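Low molecular weight phosphotyrosine protein phosphatase (Vibrio cholerae, PDB 6U1P) probably dephosphorylates phosphotyrosine in proteins, as a low molecular weight tyrosine phosphatase of a system that controls exopolysaccharide biosynthesis and biofilm formation. Local coordinates at residues B[128-131]-B[132-136]; B[56-59]-B[60-63]; B[76-79]-B[80-83]; B[137-140]-B[141-144]; B[147-150]-B[151-154]. All coordinates share one frame; numbering follows the deposited sequence.

Contact 1: B[128-131]-B[132-136]; sequences RRSS and EFFQR
Glu132 reaches back one helical turn to two arginines, splitting its carboxylate between them. OE1 lies over one face of the Arg128 guanidinium in a salt bridge, 3.5 Å from Arg128 NH2, and a second, long salt bridge joins Arg129 NH1 to Glu132 OE2 at 3.7 Å. In both, the oxygen sits well out of the guanidinium plane, so no N-H is aimed at it and the attraction is one of charge alone; the Arg129 and Glu132 planes are turned 81° apart. This is the loose side: both arginines are exposed, although Arg129 also packs on Phe133 of the second subunit.

Ser130 and Phe134 form the tight part. The Phe134 ring offers its edge to the backbone oxygen of Ser130, with CD1 3.2 Å from Ser130 O, and its CE1 lies 3.6 Å from Ser130 OG. That same carbonyl accepts Phe134 N at 3.1 Å. Both residues are buried, and the second subunit contributes to this cover: Ser130 OG bonds to Ser130 OG of that subunit, whose Lys55 packs on Phe134. Such i, i+3 and i, i+4 salt bridges commonly pair side chains along a helix, here 126-152, whose other flank packs on the second subunit.

Contact 2: B[56-59]-B[60-63]; sequences ALQA and LQDY
Residues 56-62 are the last turns of helix 54-62, and Tyr63 is the first residue beyond it; the i to i+4 ladder weakens as the helix ends. Leu60 N bonds to Ala56 O at 3.2 Å, and Gln61 N and Asp62 N bond in the same way to Leu57 O and Gln58 O. The next rung, from Tyr63 N to Ala59 O, is weak at 3.3 Å with an N-H...O angle of 141°, and Tyr63 is where the backbone angles cease to be helical.

Side chains of the second turn lean back over the carbonyls of the first. In Leu60, with CG beside its own backbone N (chi1 -69°), the side chain leans back along the preceding turn and CG comes 3.5 Å from Ala56 O. Leu57 CD2 meets Leu60 CD1 loosely, at 4.4 Å; Leu60 also packs on Met21, Ile24 and Ile25 of helix 18-32. On the polar flank, Gln61 CG lies 3.4 Å from Leu57 O, while the bent Gln58 chain comes near the Asp62 carboxylate. Asp62 OD2 has a weak partner in Gln135 of the second subunit. Tyr63 turns CD2 to within 3.4 Å of Ala59 O and packs on Leu139 of that subunit, and Ala59 packs on its Phe134. This is the C-terminal end of a helix, with Ala56 and Leu60 packed on helix 18-32 of the phosphatase domain, and Ala59, Asp62 and Tyr63 meeting the second subunit at the dimer interface.

Contact 3: B[76-79]-B[80-83]; sequences TQQD and FIEH
Asp79 and His83 lie side by side one turn apart, and the aspartate side chain can be followed outward from the backbone. Its CB touches the edge of the imidazole, 3.7 Å from His83 CD2 and in the plane of the ring. Asp79 CG lies 4.0 Å from His83 CD2. With CG beside the backbone N (chi1 -74°), the carboxylate is carried back toward the start of the helix and its two oxygens part company. OD1 stands 3.3 Å from His83 NE2 in a weak hydrogen bond bent to 124°, and also bonds to a glycerol probably left from crystallisation. OD2 accepts Thr76 N at 2.8 Å, met on the anti side and 33° out of the carboxylate plane. In return Thr76 OG1 accepts Asp79 N at 3.3 Å, which completes a capping box around the first turn.

His83 is held more firmly through ND1, which bonds to Ser7. On the other flank the Gln77 amide and the Phe80 ring meet obliquely; Gln77 NE2 bonds to Ile100 O. One carboxylate thus takes part at both ends of this short helix, 77-82. Its negative charge next to the helix N-terminus would be expected to be stabilised by the helix dipole.

Contact 4: B[137-140]-B[141-144]; sequences TALL and IESG
Thr137 and Ile141 run alongside each other on one face of the helix, with Thr137 CG2 3.7 Å from Ile141 CD1. The threonine can offer its methyl because OG1 is turned beside the backbone N (chi1 -61°), where it bonds to Phe133 O in the preceding turn and so satisfies a buried hydroxyl. The main chain accounts for its own polar atoms: Thr137 O takes Ile141 N at 2.8 Å, Ala138 O takes Glu142 N at 2.8 Å, and Gly144 N bonds to Leu140 O at 3.0 Å.

Leu139 O has two donors. One is Ser143 N at 3.0 Å; the other is a water 3.3 Å from Leu139 O, the longer of that water's two bonds, which gives its second proton to Glu142 OE1 at 2.9 Å. Glu142 OE2 bonds to Tyr65 OH of the second subunit, so each oxygen of the carboxylate has its own partner. Ser143 OG, similarly, bonds to Arg118 NH1 of the second subunit, whose Met21 packs on Ala138. The regular i to i+4 ladder is that of an alpha-helix, and helix 126-152 finds polar partners for Glu142 and Ser143 on the second subunit of the dimer.

Contact 5: B[147-150]-B[151-154]; sequences ALVD and SWQE
Val149 O accepts two N-H groups of one residue, Gln153: the amide NE2 at 3.2 Å and, more weakly, the backbone N at 3.3 Å. This is the C-terminal end of the long dimer-forming helix 126-152, where the regular ladder gives way to a side-chain amide that reaches back to the main chain. The NE2 donor comes from above the carbonyl plane, 60° out of it, although Val149 O lies in the plane of the Gln153 amide. Gln153 NE2 also stands against Val149 CG1 at 3.6 Å. Two residues earlier the ladder is intact, Ser151 N bonding to Ala147 O at 2.9 Å with a nearly straight 173° angle.

Trp152 lies back across the preceding turn with CG beside its backbone N (chi1 -66°). This lays the indole face over Leu148 O, an oxygen that also accepts Trp152 N. The outer rim of the indole meets Val149 CG2 at Trp152 CZ3, 4.0 Å away. In the second subunit, Tyr87 OH bonds to Trp152 NE1 and the Phe85 ring lies nearly parallel to the indole. Leu148 completes the packing with a CH-pi contact, its CB 4.1 Å from the centroid of the Trp152 six-membered ring.

Along the chain the order is contact 2, contact 3, contact 1, contact 4 and contact 5. The last three share helix 126-152 and follow one another outward: their centres lie about 17, 30 and 45 Å from the centre of the chain, with contacts 1 and 5 about 28 Å apart. Contact 2, on helix 54-62, has its centre about 20 Å from that of contact 1, while contact 3, on helix 77-82, lies across the chain's centre from the long helix, its centre about 61 Å from that of contact 5. The projecting helix and helix 54-62 both contribute to the dimer interface, while contact 3 belongs to the globular phosphatase body around the parallel sheet.

Contact 1: B[128-131]-B[132-136]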
loop_
_atom_site.group_PDB
_atom_site.type_symbol
_atom_site.label_atom_id
_atom_site.label_comp_id
_atom_site.label_asym_id
_atom_site.label_seq_id
_atom_site.Cartn_x
_atom_site.Cartn_y
_atom_site.Cartn_z
ATOM N N ARG B 128 -2.424 -0.412 7.686
ATOM C CA ARG B 128 -3.141 0.739 8.278
ATOM C C ARG B 128 -2.372 2.001 7.889
ATOM O O ARG B 128 -2.992 2.968 7.536
ATOM C CB ARG B 128 -3.277 0.569 9.794
ATOM C CG ARG B 128 -3.306 1.869 10.590
ATOM C CD ARG B 128 -3.852 1.798 12.011
ATOM N NE ARG B 128 -3.942 3.062 12.747
ATOM C CZ ARG B 128 -2.907 3.753 13.234
ATOM N NH1 ARG B 128 -1.686 3.257 13.163
ATOM N NH2 ARG B 128 -3.086 4.934 13.795
ATOM N N ARG B 129 -1.055 1.974 7.997
ATOM C CA ARG B 129 -0.293 3.138 7.547
ATOM C C ARG B 129 -0.614 3.459 6.082
ATOM O O ARG B 129 -0.757 4.632 5.693
ATOM C CB ARG B 129 1.188 2.850 7.721
ATOM C CG ARG B 129 2.088 4.068 7.719
ATOM C CD ARG B 129 1.732 5.017 8.843
ATOM N NE ARG B 129 2.552 6.228 8.838
ATOM C CZ ARG B 129 2.164 7.393 8.321
ATOM N NH1 ARG B 129 0.967 7.503 7.756
ATOM N NH2 ARG B 129 2.972 8.450 8.368
ATOM N N SER B 130 -0.668 2.423 5.239
ATOM C CA SER B 130 -1.003 2.652 3.840
ATOM C C SER B 130 -2.319 3.393 3.715
ATOM O O SER B 130 -2.394 4.426 3.042
ATOM C CB SER B 130 -1.040 1.327 3.078
ATOM O OG SER B 130 -0.900 1.588 1.682
ATOM N N SER B 131 -3.358 2.887 4.382
ATOM C CA SER B 131 -4.680 3.493 4.288
ATOM C C SER B 131 -4.668 4.941 4.737
ATOM O O SER B 131 -5.306 5.793 4.106
ATOM C CB SER B 131 -5.690 2.700 5.111
ATOM O OG SER B 131 -6.023 1.496 4.450
ATOM N N GLU B 132 -3.974 5.237 5.839
ATOM C CA GLU B 132 -3.866 6.625 6.278
ATOM C C GLU B 132 -3.310 7.503 5.169
ATOM O O GLU B 132 -3.800 8.613 4.937
ATOM C CB GLU B 132 -2.991 6.725 7.523
ATOM C CG GLU B 132 -3.655 6.186 8.794
ATOM C CD GLU B 132 -2.894 6.560 10.053
ATOM O OE1 GLU B 132 -3.521 7.071 11.010
ATOM O OE2 GLU B 132 -1.663 6.351 10.075
ATOM N N PHE B 133 -2.309 7.016 4.440
ATOM C CA PHE B 133 -1.746 7.943 3.486
ATOM C C PHE B 133 -2.650 8.132 2.269
ATOM O O PHE B 133 -2.745 9.255 1.750
ATOM C CB PHE B 133 -0.346 7.543 3.050
ATOM C CG PHE B 133 0.352 8.664 2.363
ATOM C CD1 PHE B 133 0.836 9.741 3.108
ATOM C CD2 PHE B 133 0.417 8.722 0.976
ATOM C CE1 PHE B 133 1.422 10.827 2.480
ATOM C CE2 PHE B 133 1.019 9.798 0.340
ATOM C CZ PHE B 133 1.518 10.850 1.087
ATOM N N PHE B 134 -3.357 7.078 1.841
ATOM C CA PHE B 134 -4.300 7.209 0.729
ATOM C C PHE B 134 -5.421 8.185 1.075
ATOM O O PHE B 134 -5.867 8.961 0.223
ATOM C CB PHE B 134 -4.868 5.838 0.342
ATOM C CG PHE B 134 -3.981 5.064 -0.608
ATOM C CD1 PHE B 134 -2.875 4.363 -0.145
ATOM C CD2 PHE B 134 -4.236 5.058 -1.959
ATOM C CE1 PHE B 134 -2.050 3.689 -1.020
ATOM C CE2 PHE B 134 -3.421 4.371 -2.832
ATOM C CZ PHE B 134 -2.333 3.686 -2.370
ATOM N N GLN B 135 -5.864 8.137 2.336
ATOM C CA GLN B 135 -6.939 9.040 2.829
ATOM C C GLN B 135 -6.410 10.479 2.813
ATOM O O GLN B 135 -7.200 11.397 2.519
ATOM C CB GLN B 135 -7.377 8.629 4.235
ATOM C CG GLN B 135 -8.177 7.335 4.270
ATOM C CD GLN B 135 -8.448 6.871 5.681
ATOM O OE1 GLN B 135 -7.890 7.391 6.644
ATOM N NE2 GLN B 135 -9.314 5.879 5.812
ATOM N N ARG B 136 -5.120 10.652 3.122
ATOM C CA ARG B 136 -4.481 11.995 3.126
ATOM C C ARG B 136 -4.391 12.499 1.682
ATOM O O ARG B 136 -4.612 13.706 1.461
ATOM C CB ARG B 136 -3.096 11.925 3.775
ATOM C CG ARG B 136 -3.121 11.618 5.266
ATOM C CD ARG B 136 -2.136 12.466 6.048
ATOM N NE ARG B 136 -2.462 12.528 7.466
ATOM C CZ ARG B 136 -1.890 13.353 8.335
ATOM N NH1 ARG B 136 -1.088 14.313 7.907
ATOM N NH2 ARG B 136 -2.120 13.215 9.628
#

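Contact 2: B[56-59]-B[60-63]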
loop_
_atom_site.group_PDB
_atom_site.type_symbol
_atom_site.label_atom_id
_atom_site.label_comp_id
_atom_site.label_asym_id
_atom_site.label_seq_id
_atom_site.Cartn_x
_atom_site.Cartn_y
_atom_site.Cartn_z
ATOM N N ALA B 56 4.730 -6.834 0.372
ATOM C CA ALA B 56 5.573 -7.512 1.344
ATOM C C ALA B 56 6.661 -8.303 0.643
ATOM O O ALA B 56 7.822 -8.295 1.068
ATOM C CB ALA B 56 4.737 -8.427 2.250
ATOM N N LEU B 57 6.305 -8.998 -0.435
ATOM C CA LEU B 57 7.287 -9.858 -1.089
ATOM C C LEU B 57 8.385 -9.035 -1.753
ATOM O O LEU B 57 9.557 -9.425 -1.733
ATOM C CB LEU B 57 6.591 -10.763 -2.105
ATOM C CG LEU B 57 5.555 -11.665 -1.435
ATOM C CD1 LEU B 57 4.869 -12.540 -2.450
ATOM C CD2 LEU B 57 6.212 -12.495 -0.335
ATOM N N GLN B 58 8.026 -7.893 -2.337
ATOM C CA GLN B 58 9.036 -7.082 -3.017
ATOM C C GLN B 58 10.009 -6.470 -2.019
ATOM O O GLN B 58 11.212 -6.387 -2.292
ATOM C CB GLN B 58 8.379 -5.992 -3.864
ATOM C CG GLN B 58 9.380 -4.944 -4.435
ATOM C CD GLN B 58 10.240 -5.461 -5.607
ATOM O OE1 GLN B 58 11.457 -5.635 -5.474
ATOM N NE2 GLN B 58 9.604 -5.695 -6.758
ATOM N N ALA B 59 9.516 -6.055 -0.850
ATOM C CA ALA B 59 10.424 -5.543 0.167
ATOM C C ALA B 59 11.409 -6.628 0.618
ATOM O O ALA B 59 12.599 -6.356 0.785
ATOM C CB ALA B 59 9.621 -4.969 1.342
ATOM N N LEU B 60 10.960 -7.880 0.720
ATOM C CA LEU B 60 11.901 -8.950 1.054
ATOM C C LEU B 60 12.957 -9.115 -0.032
ATOM O O LEU B 60 14.145 -9.307 0.264
ATOM C CB LEU B 60 11.168 -10.271 1.273
ATOM C CG LEU B 60 10.295 -10.354 2.527
ATOM C CD1 LEU B 60 9.431 -11.576 2.481
ATOM C CD2 LEU B 60 11.110 -10.397 3.798
ATOM N N GLN B 61 12.542 -9.062 -1.300
ATOM C CA GLN B 61 13.512 -9.155 -2.379
ATOM C C GLN B 61 14.505 -7.999 -2.327
ATOM O O GLN B 61 15.709 -8.202 -2.514
ATOM C CB GLN B 61 12.788 -9.186 -3.724
ATOM C CG GLN B 61 11.938 -10.437 -3.911
ATOM C CD GLN B 61 11.175 -10.434 -5.227
ATOM O OE1 GLN B 61 10.446 -9.491 -5.540
ATOM N NE2 GLN B 61 11.354 -11.493 -6.011
ATOM N N ASP B 62 14.026 -6.783 -2.053
ATOM C CA ASP B 62 14.931 -5.642 -2.015
ATOM C C ASP B 62 16.066 -5.869 -1.029
ATOM O O ASP B 62 17.197 -5.447 -1.285
ATOM C CB ASP B 62 14.160 -4.373 -1.660
ATOM C CG ASP B 62 13.273 -3.900 -2.797
ATOM O OD1 ASP B 62 13.568 -4.246 -3.965
ATOM O OD2 ASP B 62 12.272 -3.208 -2.519
ATOM N N TYR B 63 15.810 -6.611 0.050
ATOM C CA TYR B 63 16.821 -6.874 1.066
ATOM C C TYR B 63 17.504 -8.223 0.883
ATOM O O TYR B 63 18.154 -8.703 1.809
ATOM C CB TYR B 63 16.211 -6.766 2.465
ATOM C CG TYR B 63 15.979 -5.332 2.859
ATOM C CD1 TYR B 63 17.046 -4.444 2.975
ATOM C CD2 TYR B 63 14.696 -4.848 3.066
ATOM C CE1 TYR B 63 16.841 -3.101 3.309
ATOM C CE2 TYR B 63 14.480 -3.518 3.400
ATOM C CZ TYR B 63 15.558 -2.650 3.519
ATOM O OH TYR B 63 15.329 -1.340 3.851
#

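Contact 3: B[76-79]-B[80-83]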
loop_
_atom_site.group_PDB
_atom_site.type_symbol
_atom_site.label_atom_id
_atom_site.label_comp_id
_atom_site.label_asym_id
_atom_site.label_seq_id
_atom_site.Cartn_x
_atom_site.Cartn_y
_atom_site.Cartn_z
ATOM N N THR B 76 -5.082 -22.085 14.207
ATOM C CA THR B 76 -5.976 -23.152 14.631
ATOM C C THR B 76 -5.675 -23.546 16.075
ATOM O O THR B 76 -4.705 -23.085 16.687
ATOM C CB THR B 76 -5.831 -24.377 13.731
ATOM O OG1 THR B 76 -4.606 -25.045 14.054
ATOM C CG2 THR B 76 -5.803 -23.960 12.267
ATOM N N GLN B 77 -6.525 -24.423 16.626
ATOM C CA GLN B 77 -6.295 -24.899 17.988
ATOM C C GLN B 77 -5.074 -25.809 18.059
ATOM O O GLN B 77 -4.285 -25.724 19.011
ATOM C CB GLN B 77 -7.543 -25.613 18.508
ATOM C CG GLN B 77 -8.588 -24.674 19.083
ATOM C CD GLN B 77 -8.027 -23.824 20.209
ATOM O OE1 GLN B 77 -7.307 -24.324 21.078
ATOM N NE2 GLN B 77 -8.343 -22.532 20.194
ATOM N N GLN B 78 -4.876 -26.651 17.037
ATOM C CA GLN B 78 -3.706 -27.522 16.988
ATOM C C GLN B 78 -2.400 -26.737 16.977
ATOM O O GLN B 78 -1.362 -27.255 17.410
ATOM C CB GLN B 78 -3.778 -28.434 15.766
ATOM C CG GLN B 78 -2.951 -29.703 15.900
ATOM C CD GLN B 78 -3.472 -30.627 16.984
ATOM O OE1 GLN B 78 -4.570 -30.441 17.500
ATOM N NE2 GLN B 78 -2.680 -31.630 17.337
ATOM N N ASP B 79 -2.424 -25.500 16.476
ATOM C CA ASP B 79 -1.219 -24.678 16.464
ATOM C C ASP B 79 -0.697 -24.435 17.880
ATOM O O ASP B 79 0.522 -24.418 18.102
ATOM C CB ASP B 79 -1.492 -23.348 15.753
ATOM C CG ASP B 79 -1.611 -23.498 14.232
ATOM O OD1 ASP B 79 -0.906 -24.342 13.637
ATOM O OD2 ASP B 79 -2.420 -22.767 13.630
ATOM N N PHE B 80 -1.601 -24.230 18.848
ATOM C CA PHE B 80 -1.173 -24.007 20.231
ATOM C C PHE B 80 -0.539 -25.252 20.848
ATOM O O PHE B 80 0.287 -25.135 21.762
ATOM C CB PHE B 80 -2.355 -23.561 21.091
ATOM C CG PHE B 80 -2.998 -22.286 20.620
ATOM C CD1 PHE B 80 -2.276 -21.102 20.595
ATOM C CD2 PHE B 80 -4.324 -22.270 20.212
ATOM C CE1 PHE B 80 -2.865 -19.923 20.162
ATOM C CE2 PHE B 80 -4.918 -21.103 19.778
ATOM C CZ PHE B 80 -4.186 -19.925 19.746
ATOM N N ILE B 81 -0.900 -26.436 20.368
ATOM C CA ILE B 81 -0.304 -27.665 20.871
ATOM C C ILE B 81 0.948 -28.031 20.090
ATOM O O ILE B 81 1.992 -28.335 20.676
ATOM C CB ILE B 81 -1.337 -28.811 20.812
ATOM C CG1 ILE B 81 -2.651 -28.400 21.489
ATOM C CG2 ILE B 81 -0.758 -30.076 21.423
ATOM C CD1 ILE B 81 -3.856 -29.156 20.983
ATOM N N GLU B 82 0.868 -27.968 18.758
ATOM C CA GLU B 82 1.936 -28.511 17.927
ATOM C C GLU B 82 3.188 -27.643 17.959
ATOM O O GLU B 82 4.303 -28.165 17.815
ATOM C CB GLU B 82 1.437 -28.690 16.492
ATOM C CG GLU B 82 2.398 -29.444 15.574
ATOM C CD GLU B 82 2.046 -30.926 15.414
ATOM O OE1 GLU B 82 0.921 -31.331 15.785
ATOM O OE2 GLU B 82 2.899 -31.685 14.903
ATOM N N HIS B 83 3.036 -26.334 18.164
ATOM C CA HIS B 83 4.148 -25.399 18.056
ATOM C C HIS B 83 4.791 -25.151 19.416
ATOM O O HIS B 83 4.120 -25.091 20.451
ATOM C CB HIS B 83 3.675 -24.073 17.471
ATOM C CG HIS B 83 3.324 -24.142 16.018
ATOM N ND1 HIS B 83 4.242 -24.471 15.044
ATOM C CD2 HIS B 83 2.157 -23.916 15.372
ATOM C CE1 HIS B 83 3.659 -24.431 13.858
ATOM N NE2 HIS B 83 2.394 -24.096 14.029
#

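Contact 4: B[137-140]-B[141-144]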
loop_
_atom_site.group_PDB
_atom_site.type_symbol
_atom_site.label_atom_id
_atom_site.label_comp_id
_atom_site.label_asym_id
_atom_site.label_seq_id
_atom_site.Cartn_x
_atom_site.Cartn_y
_atom_site.Cartn_z
ATOM N N THR B 137 -4.076 11.598 0.745
ATOM C CA THR B 137 -3.976 11.960 -0.695
ATOM C C THR B 137 -5.345 12.454 -1.173
ATOM O O THR B 137 -5.393 13.506 -1.842
ATOM C CB THR B 137 -3.479 10.773 -1.529
ATOM O OG1 THR B 137 -2.176 10.419 -1.065
ATOM C CG2 THR B 137 -3.429 11.075 -3.011
ATOM N N ALA B 138 -6.407 11.715 -0.838
ATOM C CA ALA B 138 -7.758 12.091 -1.217
ATOM C C ALA B 138 -8.044 13.527 -0.813
ATOM O O ALA B 138 -8.507 14.325 -1.633
ATOM C CB ALA B 138 -8.766 11.140 -0.580
ATOM N N LEU B 139 -7.714 13.896 0.430
ATOM C CA LEU B 139 -8.025 15.252 0.890
ATOM C C LEU B 139 -7.253 16.295 0.098
ATOM O O LEU B 139 -7.826 17.306 -0.328
ATOM C CB LEU B 139 -7.723 15.411 2.386
ATOM C CG LEU B 139 -8.526 14.583 3.391
ATOM C CD1 LEU B 139 -7.932 14.718 4.791
ATOM C CD2 LEU B 139 -9.986 15.045 3.381
ATOM N N LEU B 140 -5.957 16.055 -0.144
ATOM C CA LEU B 140 -5.190 16.999 -0.954
ATOM C C LEU B 140 -5.752 17.088 -2.370
ATOM O O LEU B 140 -5.899 18.189 -2.921
ATOM C CB LEU B 140 -3.717 16.605 -0.996
ATOM C CG LEU B 140 -2.787 17.613 -1.674
ATOM C CD1 LEU B 140 -2.885 18.987 -1.012
ATOM C CD2 LEU B 140 -1.329 17.135 -1.636
ATOM N N ILE B 141 -6.125 15.951 -2.961
ATOM C CA ILE B 141 -6.690 16.007 -4.306
ATOM C C ILE B 141 -8.018 16.772 -4.296
ATOM O O ILE B 141 -8.315 17.555 -5.210
ATOM C CB ILE B 141 -6.839 14.591 -4.890
ATOM C CG1 ILE B 141 -5.458 13.993 -5.206
ATOM C CG2 ILE B 141 -7.669 14.620 -6.184
ATOM C CD1 ILE B 141 -5.510 12.511 -5.708
ATOM N N GLU B 142 -8.831 16.559 -3.262
ATOM C CA GLU B 142 -10.105 17.252 -3.169
ATOM C C GLU B 142 -9.895 18.757 -3.176
ATOM O O GLU B 142 -10.525 19.484 -3.960
ATOM C CB GLU B 142 -10.827 16.808 -1.904
ATOM C CG GLU B 142 -12.278 17.221 -1.811
ATOM C CD GLU B 142 -12.920 16.692 -0.533
ATOM O OE1 GLU B 142 -12.306 16.864 0.545
ATOM O OE2 GLU B 142 -14.017 16.092 -0.606
ATOM N N SER B 143 -8.953 19.228 -2.353
ATOM C CA SER B 143 -8.624 20.646 -2.316
ATOM C C SER B 143 -8.204 21.145 -3.695
ATOM O O SER B 143 -8.685 22.178 -4.166
ATOM C CB SER B 143 -7.504 20.872 -1.297
ATOM O OG SER B 143 -6.694 21.979 -1.653
ATOM N N GLY B 144 -7.360 20.382 -4.388
ATOM C CA GLY B 144 -6.985 20.760 -5.741
ATOM C C GLY B 144 -8.164 20.785 -6.695
ATOM O O GLY B 144 -8.320 21.727 -7.485
HETATM O O HOH W 1 -10.264 18.861 1.161
#

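Contact 5: B[147-150]-B[151-154]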
loop_
_atom_site.group_PDB
_atom_site.type_symbol
_atom_site.label_atom_id
_atom_site.label_comp_id
_atom_site.label_asym_id
_atom_site.label_seq_id
_atom_site.Cartn_x
_atom_site.Cartn_y
_atom_site.Cartn_z
ATOM N N ALA B 147 -10.417 23.925 -6.528
ATOM C CA ALA B 147 -9.793 25.090 -7.153
ATOM C C ALA B 147 -9.849 25.004 -8.678
ATOM O O ALA B 147 -10.168 25.998 -9.352
ATOM C CB ALA B 147 -8.352 25.242 -6.667
ATOM N N LEU B 148 -9.541 23.831 -9.245
ATOM C CA LEU B 148 -9.624 23.691 -10.698
ATOM C C LEU B 148 -11.034 24.003 -11.198
ATOM O O LEU B 148 -11.207 24.707 -12.197
ATOM C CB LEU B 148 -9.232 22.275 -11.129
ATOM C CG LEU B 148 -7.759 21.853 -11.023
ATOM C CD1 LEU B 148 -7.557 20.447 -11.611
ATOM C CD2 LEU B 148 -6.866 22.865 -11.720
ATOM N N VAL B 149 -12.052 23.484 -10.511
ATOM C CA VAL B 149 -13.421 23.708 -10.948
ATOM C C VAL B 149 -13.750 25.192 -10.900
ATOM O O VAL B 149 -14.447 25.711 -11.774
ATOM C CB VAL B 149 -14.396 22.851 -10.121
ATOM C CG1 VAL B 149 -15.805 23.325 -10.309
ATOM C CG2 VAL B 149 -14.282 21.365 -10.544
ATOM N N ASP B 150 -13.229 25.906 -9.901
ATOM C CA ASP B 150 -13.422 27.357 -9.861
ATOM C C ASP B 150 -12.767 28.027 -11.062
ATOM O O ASP B 150 -13.396 28.831 -11.769
ATOM C CB ASP B 150 -12.864 27.935 -8.566
ATOM C CG ASP B 150 -13.737 27.633 -7.376
ATOM O OD1 ASP B 150 -14.888 27.190 -7.574
ATOM O OD2 ASP B 150 -13.273 27.840 -6.239
ATOM N N SER B 151 -11.481 27.733 -11.282
ATOM C CA SER B 151 -10.738 28.340 -12.382
ATOM C C SER B 151 -11.414 28.093 -13.725
ATOM O O SER B 151 -11.405 28.968 -14.600
ATOM C CB SER B 151 -9.312 27.798 -12.409
ATOM O OG SER B 151 -8.819 27.726 -13.737
ATOM N N TRP B 152 -11.996 26.905 -13.903
ATOM C CA TRP B 152 -12.650 26.561 -15.162
ATOM C C TRP B 152 -13.860 27.444 -15.419
ATOM O O TRP B 152 -14.131 27.828 -16.568
ATOM C CB TRP B 152 -13.048 25.088 -15.168
ATOM C CG TRP B 152 -11.880 24.193 -15.145
ATOM C CD1 TRP B 152 -10.606 24.518 -15.488
ATOM C CD2 TRP B 152 -11.860 22.815 -14.764
ATOM N NE1 TRP B 152 -9.788 23.425 -15.351
ATOM C CE2 TRP B 152 -10.530 22.365 -14.900
ATOM C CE3 TRP B 152 -12.836 21.916 -14.319
ATOM C CZ2 TRP B 152 -10.143 21.049 -14.599
ATOM C CZ3 TRP B 152 -12.453 20.611 -14.019
ATOM C CH2 TRP B 152 -11.117 20.190 -14.168
ATOM N N GLN B 153 -14.587 27.807 -14.367
ATOM C CA GLN B 153 -15.719 28.655 -14.698
ATOM C C GLN B 153 -15.288 30.092 -14.952
ATOM O O GLN B 153 -16.147 30.942 -15.200
ATOM C CB GLN B 153 -16.773 28.568 -13.591
ATOM C CG GLN B 153 -17.064 27.130 -13.159
ATOM C CD GLN B 153 -17.944 27.044 -11.918
ATOM O OE1 GLN B 153 -19.092 27.455 -11.944
ATOM N NE2 GLN B 153 -17.402 26.502 -10.826
ATOM N N GLU B 154 -13.978 30.352 -14.934
ATOM C CA GLU B 154 -13.394 31.663 -15.215
ATOM C C GLU B 154 -12.419 31.587 -16.381
ATOM O O GLU B 154 -12.832 31.642 -17.532
ATOM C CB GLU B 154 -12.669 32.215 -13.985
ATOM C CG GLU B 154 -13.235 31.803 -12.651
ATOM C CD GLU B 154 -14.746 31.887 -12.602
ATOM O OE1 GLU B 154 -15.361 30.991 -12.007
ATOM O OE2 GLU B 154 -15.326 32.812 -13.203
#